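PDB 3H4L: DNA mismatch repair protein PMS1 from Saccharomyces cerevisiae, which acts in DNA mismatch repair, probably as a MutL-type ATPase whose N-terminal domain binds ATP with magnesium. Local coordinates for residues I114-T117 against K121-K124; D35-A40 against I57-N62; R227-V232 against F313-L318. One frame throughout, in Å; residues are numbered along the deposited sequence.

Contact 1: I114-T117 against K121-K124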
loop_
_atom_site.group_PDB
_atom_site.type_symbol
_atom_site.label_atom_id
_atom_site.label_comp_id
_atom_site.label_asym_id
_atom_site.label_seq_id
_atom_site.Cartn_x
_atom_site.Cartn_y
_atom_site.Cartn_z
ATOM N N ILE B 114 23.355 -2.758 -4.689
ATOM C CA ILE B 114 24.064 -3.029 -3.439
ATOM C C ILE B 114 24.040 -4.555 -3.354
ATOM O O ILE B 114 22.967 -5.157 -3.240
ATOM C CB ILE B 114 23.358 -2.419 -2.209
ATOM C CG1 ILE B 114 23.344 -0.887 -2.311
ATOM C CG2 ILE B 114 24.118 -2.805 -0.961
ATOM C CD1 ILE B 114 22.562 -0.169 -1.210
ATOM N N THR B 115 25.208 -5.187 -3.419
ATOM C CA THR B 115 25.249 -6.647 -3.417
ATOM C C THR B 115 26.359 -7.318 -2.593
ATOM O O THR B 115 27.273 -6.667 -2.094
ATOM C CB THR B 115 25.343 -7.157 -4.882
ATOM O OG1 THR B 115 25.160 -8.579 -4.922
ATOM C CG2 THR B 115 26.707 -6.806 -5.479
ATOM N N THR B 116 26.260 -8.636 -2.460
ATOM C CA THR B 116 27.256 -9.399 -1.730
ATOM C C THR B 116 27.161 -10.910 -1.910
ATOM O O THR B 116 26.082 -11.508 -1.787
ATOM C CB THR B 116 27.194 -9.128 -0.228
ATOM O OG1 THR B 116 28.246 -9.854 0.413
ATOM C CG2 THR B 116 25.857 -9.593 0.352
ATOM N N THR B 117 28.311 -11.516 -2.193
ATOM C CA THR B 117 28.420 -12.958 -2.359
ATOM C C THR B 117 29.213 -13.455 -1.162
ATOM O O THR B 117 29.716 -14.582 -1.150
ATOM C CB THR B 117 29.204 -13.314 -3.615
ATOM O OG1 THR B 117 30.455 -12.612 -3.602
ATOM C CG2 THR B 117 28.410 -12.936 -4.855
ATOM N N LYS B 121 30.089 -8.256 4.182
ATOM C CA LYS B 121 30.882 -7.324 3.387
ATOM C C LYS B 121 30.095 -7.121 2.111
ATOM O O LYS B 121 29.700 -8.087 1.466
ATOM C CB LYS B 121 32.266 -7.896 3.049
ATOM C CG LYS B 121 33.036 -7.053 2.029
ATOM C CD LYS B 121 34.509 -7.425 1.969
ATOM C CE LYS B 121 35.290 -6.508 1.028
ATOM N NZ LYS B 121 35.024 -6.783 -0.416
ATOM N N ALA B 122 29.854 -5.868 1.749
ATOM C CA ALA B 122 29.081 -5.595 0.552
ATOM C C ALA B 122 29.559 -4.360 -0.181
ATOM O O ALA B 122 30.381 -3.593 0.331
ATOM C CB ALA B 122 27.602 -5.448 0.909
ATOM N N ASP B 123 29.030 -4.179 -1.385
ATOM C CA ASP B 123 29.376 -3.035 -2.211
ATOM C C ASP B 123 28.131 -2.324 -2.724
ATOM O O ASP B 123 27.061 -2.925 -2.864
ATOM C CB ASP B 123 30.224 -3.487 -3.405
ATOM C CG ASP B 123 31.553 -4.072 -2.986
ATOM O OD1 ASP B 123 32.423 -3.304 -2.498
ATOM O OD2 ASP B 123 31.717 -5.300 -3.142
ATOM N N LYS B 124 28.278 -1.032 -2.986
ATOM C CA LYS B 124 27.202 -0.225 -3.521
ATOM C C LYS B 124 27.764 0.284 -4.819
ATOM O O LYS B 124 28.824 0.905 -4.838
ATOM C CB LYS B 124 26.879 0.938 -2.597
ATOM C CG LYS B 124 25.816 1.870 -3.139
ATOM C CD LYS B 124 25.062 2.520 -2.002
ATOM C CE LYS B 124 24.577 3.886 -2.402
ATOM N NZ LYS B 124 25.763 4.698 -2.787
#

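Contact 2: D35-A40 against I57-N62. With MG (magnesium ion), chain F; ANP (phosphoaminophosphonic acid-adenylate ester), chain E.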
loop_
_atom_site.group_PDB
_atom_site.type_symbol
_atom_site.label_atom_id
_atom_site.label_comp_id
_atom_site.label_asym_id
_atom_site.label_seq_id
_atom_site.Cartn_x
_atom_site.Cartn_y
_atom_site.Cartn_z
ATOM N N ASP B 35 12.247 -11.222 -11.945
ATOM C CA ASP B 35 12.848 -12.337 -12.675
ATOM C C ASP B 35 14.298 -12.545 -12.267
ATOM O O ASP B 35 14.731 -13.675 -12.019
ATOM C CB ASP B 35 12.797 -12.097 -14.187
ATOM C CG ASP B 35 11.473 -12.491 -14.795
ATOM O OD1 ASP B 35 10.585 -12.919 -14.039
ATOM O OD2 ASP B 35 11.318 -12.379 -16.032
ATOM N N ASN B 36 15.058 -11.459 -12.202
ATOM C CA ASN B 36 16.442 -11.589 -11.816
ATOM C C ASN B 36 16.599 -12.132 -10.396
ATOM O O ASN B 36 17.454 -12.980 -10.144
ATOM C CB ASN B 36 17.159 -10.255 -11.979
ATOM C CG ASN B 36 17.457 -9.953 -13.423
ATOM O OD1 ASN B 36 17.453 -10.851 -14.260
ATOM N ND2 ASN B 36 17.729 -8.692 -13.729
ATOM N N SER B 37 15.767 -11.656 -9.478
ATOM C CA SER B 37 15.832 -12.123 -8.098
ATOM C C SER B 37 15.519 -13.612 -8.056
ATOM O O SER B 37 16.268 -14.389 -7.477
ATOM C CB SER B 37 14.849 -11.344 -7.205
ATOM O OG SER B 37 15.290 -10.006 -7.012
ATOM N N ILE B 38 14.422 -14.019 -8.683
ATOM C CA ILE B 38 14.076 -15.431 -8.676
ATOM C C ILE B 38 15.226 -16.248 -9.261
ATOM O O ILE B 38 15.554 -17.308 -8.741
ATOM C CB ILE B 38 12.792 -15.700 -9.464
ATOM C CG1 ILE B 38 11.626 -14.962 -8.813
ATOM C CG2 ILE B 38 12.502 -17.180 -9.480
ATOM C CD1 ILE B 38 10.351 -15.030 -9.605
ATOM N N ASP B 39 15.840 -15.748 -10.333
ATOM C CA ASP B 39 16.970 -16.440 -10.962
ATOM C C ASP B 39 18.138 -16.548 -9.991
ATOM O O ASP B 39 18.985 -17.429 -10.122
ATOM C CB ASP B 39 17.483 -15.694 -12.207
ATOM C CG ASP B 39 16.513 -15.734 -13.372
ATOM O OD1 ASP B 39 15.807 -16.753 -13.530
ATOM O OD2 ASP B 39 16.477 -14.747 -14.145
ATOM N N ALA B 40 18.190 -15.632 -9.031
ATOM C CA ALA B 40 19.271 -15.622 -8.058
ATOM C C ALA B 40 18.985 -16.537 -6.870
ATOM O O ALA B 40 19.691 -16.506 -5.860
ATOM C CB ALA B 40 19.525 -14.198 -7.582
ATOM N N ILE B 57 11.839 2.569 -7.752
ATOM C CA ILE B 57 11.409 1.231 -7.423
ATOM C C ILE B 57 12.628 0.502 -6.949
ATOM O O ILE B 57 13.675 0.578 -7.577
ATOM C CB ILE B 57 10.801 0.473 -8.607
ATOM C CG1 ILE B 57 10.666 -0.995 -8.199
ATOM C CG2 ILE B 57 11.613 0.667 -9.849
ATOM C CD1 ILE B 57 10.016 -1.865 -9.217
ATOM N N GLU B 58 12.488 -0.224 -5.850
ATOM C CA GLU B 58 13.603 -0.965 -5.301
ATOM C C GLU B 58 13.266 -2.444 -5.140
ATOM O O GLU B 58 12.217 -2.810 -4.617
ATOM C CB GLU B 58 14.020 -0.348 -3.959
ATOM C CG GLU B 58 15.034 -1.185 -3.171
ATOM C CD GLU B 58 15.460 -0.552 -1.847
ATOM O OE1 GLU B 58 15.921 -1.302 -0.958
ATOM O OE2 GLU B 58 15.347 0.683 -1.692
ATOM N N CYS B 59 14.164 -3.302 -5.595
ATOM C CA CYS B 59 13.924 -4.726 -5.465
ATOM C C CYS B 59 15.028 -5.358 -4.623
ATOM O O CYS B 59 16.211 -5.296 -4.987
ATOM C CB CYS B 59 13.857 -5.383 -6.843
ATOM S SG CYS B 59 13.349 -7.094 -6.776
ATOM N N SER B 60 14.631 -5.946 -3.491
ATOM C CA SER B 60 15.567 -6.582 -2.568
ATOM C C SER B 60 15.320 -8.065 -2.401
ATOM O O SER B 60 14.191 -8.491 -2.146
ATOM C CB SER B 60 15.502 -5.934 -1.180
ATOM O OG SER B 60 16.351 -4.811 -1.097
ATOM N N ASP B 61 16.382 -8.849 -2.531
ATOM C CA ASP B 61 16.266 -10.285 -2.379
ATOM C C ASP B 61 17.424 -10.822 -1.545
ATOM O O ASP B 61 18.401 -10.113 -1.282
ATOM C CB ASP B 61 16.267 -10.960 -3.750
ATOM C CG ASP B 61 17.576 -10.781 -4.486
ATOM O OD1 ASP B 61 18.642 -11.082 -3.905
ATOM O OD2 ASP B 61 17.544 -10.348 -5.659
ATOM N N ASN B 62 17.310 -12.079 -1.131
ATOM C CA ASN B 62 18.359 -12.717 -0.355
ATOM C C ASN B 62 19.009 -13.801 -1.223
ATOM O O ASN B 62 19.435 -14.847 -0.733
ATOM C CB ASN B 62 17.772 -13.312 0.930
ATOM C CG ASN B 62 16.614 -14.256 0.665
ATOM O OD1 ASN B 62 16.215 -14.463 -0.486
ATOM N ND2 ASN B 62 16.063 -14.836 1.737
HETATM MG MG MG F . 17.522 -10.899 -16.417
HETATM P PG ANP E . 17.285 -12.277 -18.875
HETATM O O1G ANP E . 16.862 -11.101 -18.096
HETATM O O2G ANP E . 16.860 -13.522 -18.281
HETATM O O3G ANP E . 16.895 -12.252 -20.328
HETATM P PB ANP E . 19.810 -11.847 -17.599
HETATM O O1B ANP E . 21.162 -12.446 -17.781
HETATM O O2B ANP E . 19.174 -12.073 -16.313
HETATM N N3B ANP E . 18.901 -12.275 -18.847
HETATM P PA ANP E . 19.684 -9.021 -16.908
HETATM O O1A ANP E . 18.340 -9.195 -16.396
HETATM O O2A ANP E . 20.084 -7.732 -17.545
HETATM O O3A ANP E . 20.024 -10.288 -17.820
HETATM O "O5'" ANP E . 20.740 -9.033 -15.714
HETATM C "C5'" ANP E . 21.873 -9.784 -15.933
HETATM C "C4'" ANP E . 23.006 -10.047 -15.021
HETATM O "O4'" ANP E . 22.939 -9.197 -13.861
HETATM C "C3'" ANP E . 22.610 -11.427 -14.617
HETATM O "O3'" ANP E . 23.055 -12.372 -15.596
HETATM C "C2'" ANP E . 23.179 -11.532 -13.233
HETATM O "O2'" ANP E . 24.495 -12.035 -13.361
HETATM C "C1'" ANP E . 23.045 -10.055 -12.736
HETATM N N9 ANP E . 21.881 -9.698 -11.872
HETATM C C8 ANP E . 20.794 -8.866 -12.090
HETATM N N7 ANP E . 19.934 -8.760 -11.120
HETATM C C5 ANP E . 20.474 -9.588 -10.155
HETATM C C6 ANP E . 20.080 -9.976 -8.817
HETATM N N6 ANP E . 18.976 -9.499 -8.255
HETATM N N1 ANP E . 20.862 -10.861 -8.074
HETATM C C2 ANP E . 22.017 -11.379 -8.615
HETATM N N3 ANP E . 22.478 -11.079 -9.863
HETATM C C4 ANP E . 21.668 -10.193 -10.591
HETATM O O HOH W 1 16.059 -12.414 -15.908
HETATM O O HOH W 2 15.711 -9.909 -15.862
#

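Contact 3: R227-V232 against F313-L318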
loop_
_atom_site.group_PDB
_atom_site.type_symbol
_atom_site.label_atom_id
_atom_site.label_comp_id
_atom_site.label_asym_id
_atom_site.label_seq_id
_atom_site.Cartn_x
_atom_site.Cartn_y
_atom_site.Cartn_z
ATOM N N ARG B 227 -13.772 -17.494 -2.985
ATOM C CA ARG B 227 -15.214 -17.624 -3.197
ATOM C C ARG B 227 -15.506 -17.987 -4.653
ATOM O O ARG B 227 -15.196 -17.219 -5.567
ATOM C CB ARG B 227 -15.926 -16.315 -2.828
ATOM C CG ARG B 227 -17.427 -16.458 -2.611
ATOM C CD ARG B 227 -18.057 -15.154 -2.125
ATOM N NE ARG B 227 -18.098 -14.124 -3.164
ATOM C CZ ARG B 227 -18.467 -12.862 -2.954
ATOM N NH1 ARG B 227 -18.824 -12.470 -1.738
ATOM N NH2 ARG B 227 -18.490 -11.991 -3.958
ATOM N N GLY B 228 -16.092 -19.163 -4.861
ATOM C CA GLY B 228 -16.413 -19.605 -6.209
ATOM C C GLY B 228 -15.318 -20.435 -6.854
ATOM O O GLY B 228 -15.485 -20.932 -7.967
ATOM N N LEU B 229 -14.195 -20.587 -6.154
ATOM C CA LEU B 229 -13.068 -21.361 -6.665
ATOM C C LEU B 229 -13.145 -22.832 -6.289
ATOM O O LEU B 229 -13.668 -23.196 -5.234
ATOM C CB LEU B 229 -11.738 -20.806 -6.148
ATOM C CG LEU B 229 -11.227 -19.445 -6.606
ATOM C CD1 LEU B 229 -9.824 -19.280 -6.052
ATOM C CD2 LEU B 229 -11.210 -19.336 -8.128
ATOM N N GLU B 230 -12.602 -23.664 -7.170
ATOM C CA GLU B 230 -12.572 -25.104 -6.977
ATOM C C GLU B 230 -11.229 -25.598 -7.478
ATOM O O GLU B 230 -10.774 -25.182 -8.540
ATOM C CB GLU B 230 -13.692 -25.788 -7.777
ATOM C CG GLU B 230 -15.099 -25.519 -7.257
ATOM C CD GLU B 230 -15.354 -26.175 -5.914
ATOM O OE1 GLU B 230 -16.378 -25.857 -5.274
ATOM O OE2 GLU B 230 -14.531 -27.016 -5.500
ATOM N N GLU B 231 -10.596 -26.481 -6.716
ATOM C CA GLU B 231 -9.307 -27.029 -7.104
ATOM C C GLU B 231 -9.372 -27.756 -8.444
ATOM O O GLU B 231 -10.374 -28.396 -8.773
ATOM C CB GLU B 231 -8.804 -27.992 -6.031
ATOM C CG GLU B 231 -7.686 -28.905 -6.516
ATOM C CD GLU B 231 -7.203 -29.874 -5.453
ATOM O OE1 GLU B 231 -6.437 -30.800 -5.797
ATOM O OE2 GLU B 231 -7.582 -29.707 -4.276
ATOM N N VAL B 232 -8.288 -27.644 -9.207
ATOM C CA VAL B 232 -8.170 -28.292 -10.501
ATOM C C VAL B 232 -6.948 -29.193 -10.414
ATOM O O VAL B 232 -5.873 -28.750 -10.017
ATOM C CB VAL B 232 -7.981 -27.249 -11.637
ATOM C CG1 VAL B 232 -7.684 -27.939 -12.966
ATOM C CG2 VAL B 232 -9.232 -26.408 -11.765
ATOM N N PHE B 313 -16.915 -14.473 -17.020
ATOM C CA PHE B 313 -15.601 -15.013 -17.357
ATOM C C PHE B 313 -15.039 -15.688 -16.114
ATOM O O PHE B 313 -15.279 -15.244 -14.991
ATOM C CB PHE B 313 -14.653 -13.903 -17.810
ATOM C CG PHE B 313 -15.152 -13.130 -18.991
ATOM C CD1 PHE B 313 -16.054 -12.084 -18.823
ATOM C CD2 PHE B 313 -14.750 -13.467 -20.279
ATOM C CE1 PHE B 313 -16.547 -11.385 -19.920
ATOM C CE2 PHE B 313 -15.239 -12.774 -21.383
ATOM C CZ PHE B 313 -16.139 -11.733 -21.201
ATOM N N PRO B 314 -14.277 -16.770 -16.298
ATOM C CA PRO B 314 -13.701 -17.486 -15.159
ATOM C C PRO B 314 -12.424 -16.889 -14.593
ATOM O O PRO B 314 -11.592 -16.363 -15.329
ATOM C CB PRO B 314 -13.452 -18.869 -15.732
ATOM C CG PRO B 314 -13.007 -18.546 -17.130
ATOM C CD PRO B 314 -14.001 -17.482 -17.561
ATOM N N ALA B 315 -12.283 -16.962 -13.273
ATOM C CA ALA B 315 -11.064 -16.501 -12.624
ATOM C C ALA B 315 -10.117 -17.693 -12.827
ATOM O O ALA B 315 -10.503 -18.842 -12.593
ATOM C CB ALA B 315 -11.307 -16.256 -11.146
ATOM N N VAL B 316 -8.890 -17.433 -13.270
ATOM C CA VAL B 316 -7.955 -18.520 -13.531
ATOM C C VAL B 316 -6.631 -18.474 -12.788
ATOM O O VAL B 316 -6.017 -17.420 -12.639
ATOM C CB VAL B 316 -7.624 -18.613 -15.024
ATOM C CG1 VAL B 316 -6.885 -19.927 -15.311
ATOM C CG2 VAL B 316 -8.893 -18.493 -15.838
ATOM N N PHE B 317 -6.203 -19.651 -12.346
ATOM C CA PHE B 317 -4.946 -19.848 -11.633
ATOM C C PHE B 317 -4.528 -21.275 -11.964
ATOM O O PHE B 317 -4.722 -22.193 -11.167
ATOM C CB PHE B 317 -5.134 -19.717 -10.118
ATOM C CG PHE B 317 -5.687 -18.399 -9.689
ATOM C CD1 PHE B 317 -7.016 -18.285 -9.300
ATOM C CD2 PHE B 317 -4.883 -17.265 -9.680
ATOM C CE1 PHE B 317 -7.544 -17.058 -8.903
ATOM C CE2 PHE B 317 -5.399 -16.026 -9.285
ATOM C CZ PHE B 317 -6.730 -15.924 -8.897
ATOM N N LEU B 318 -3.965 -21.463 -13.149
ATOM C CA LEU B 318 -3.564 -22.798 -13.550
ATOM C C LEU B 318 -2.102 -22.936 -13.889
ATOM O O LEU B 318 -1.539 -22.128 -14.624
ATOM C CB LEU B 318 -4.398 -23.249 -14.742
ATOM C CG LEU B 318 -5.897 -23.269 -14.476
ATOM C CD1 LEU B 318 -6.598 -23.809 -15.698
ATOM C CD2 LEU B 318 -6.202 -24.130 -13.262
#

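Contact 1: I114-T117 against K121-K124
I114 and K124 face each other as a non-hydrogen-bonded antiparallel pair, with CA atoms 4.2 Å apart, and their side chains slant across one another on the same face of the sheet. From CB, the CG2 branch of I114 leans toward the partner strand, 3.5 Å from D123 O, while CG1, beside its own backbone N and anti to the carbonyl carbon (chi1 -64°), heads for the lysine. CG1 touches the CG and CD methylenes of K124, and the terminal CD1 ends 3.8 Å from K124 CD. The isoleucine thus lies on the aliphatic lysine chain, bent only at its last torsion. T115 and D123 form the hydrogen-bonded pair next door: T115 N reaches D123 O at 3.0 Å and D123 N returns to T115 O at 3.1 Å. On the other face, T115 OG1 bonds T145 OG1 and I66 N, and D123 OD2 bonds Y71 OH. Toward the turn, T116 OG1 donates to K121 O, modelled rather short at 2.5 Å, and bonds S118 N; A122 CB rests 3.9 Å from T116 CB. These pairs lie at the turn end of the beta hairpin of strands 110-116 and 121-127, in the sheet of a GHKL-type ATPase domain.

Contact 2: D35-A40 against I57-N62
S37 and D61 meet because of their first torsions: S37 OG is anti to its carbonyl carbon (chi1 -71°), directed from the helix at the strand, and D61 CG sits between its backbone N and carbonyl carbon (chi1 65°), bringing the carboxylate across to the serine. S37 OG donates to the anti lone pair of D61 OD2 at 2.7 Å. The same oxygen accepts the adenine amino group, ANP N6, at 3.1 Å in a fairly straight bond (161°), so OD2 is gripped by two donors. D61 OD1 is bonded to G63 N and T145 N, which fixes the rotation of the carboxylate. C59 SG lies 3.5 Å from S37 OG. An aspartate reading the adenine amino group is a hallmark of GHKL nucleotide pockets. Next to S37 on the helix, N36 OD1 binds the magnesium ion at 2.2 Å, and its ND2 donates to ANP O1A at 2.8 Å; two waters and one oxygen from each phosphate group of ANP complete the metal's six ligands. A40 CB meets the adenine at N1, 3.6 Å away. The end of helix 26-39 packs against strand 56-61, which runs between strands 44-50 and 144-150, with I45 of the former touching both S37 and C59.

Contact 3: R227-V232 against F313-L318
The forked end of L229 spreads over two partners: CD2 meets the small bump of A315 CB at 4.3 Å, while CD1 comes obliquely to the ring of F317, 4.3 Å from CE1. With CG beside the backbone N (chi1 -58°), the F317 ring is swung back toward L229, although its CB does not point that way. The ring in turn meets that of F284 with the two planes nearly parallel. On the other face of the sheet the fit is closer. One methyl of L318, CD2, seats itself in the notch between the two branches of V232, 3.9 Å from V232 CB and 4.1 Å from each of CG1 and CG2, and the two side chains cross at about a right angle. These are not adjacent strands: strand 261-269 runs between 229-237 and 316-321 in a four-stranded sheet consistent with the S5-like domain that follows the ATPase region in MutL relatives. Facing residues accordingly stand far apart, L229 CA being 7.9 Å from A315 CA, and the segments touch through side chains alone, across the intervening strand, without a hydrogen bond. Y267 and S269 of the middle strand touch L229, whereas Y357 of helix 343-362 touches V232.

Along the chain contact 2 comes first, then contact 1, then contact 3. Contacts 1 and 2 share the eight-stranded sheet of the ATPase region, with strand 144-150 between their strands 110-116 and 56-61 and their centres about 14 Å apart. Contact 2 forms part of the nucleotide site; contact 1 lies near it, the T115 side chain about 6 Å from ANP and bonded to the pocket residue T145. Contact 3 belongs to the separate four-stranded sheet, its centre about 29 Å from that of contact 2 and 42 Å from that of contact 1. The nucleotide is held where helix 26-39 meets the first sheet; contact 3 is packing across the chain's centre from contact 1.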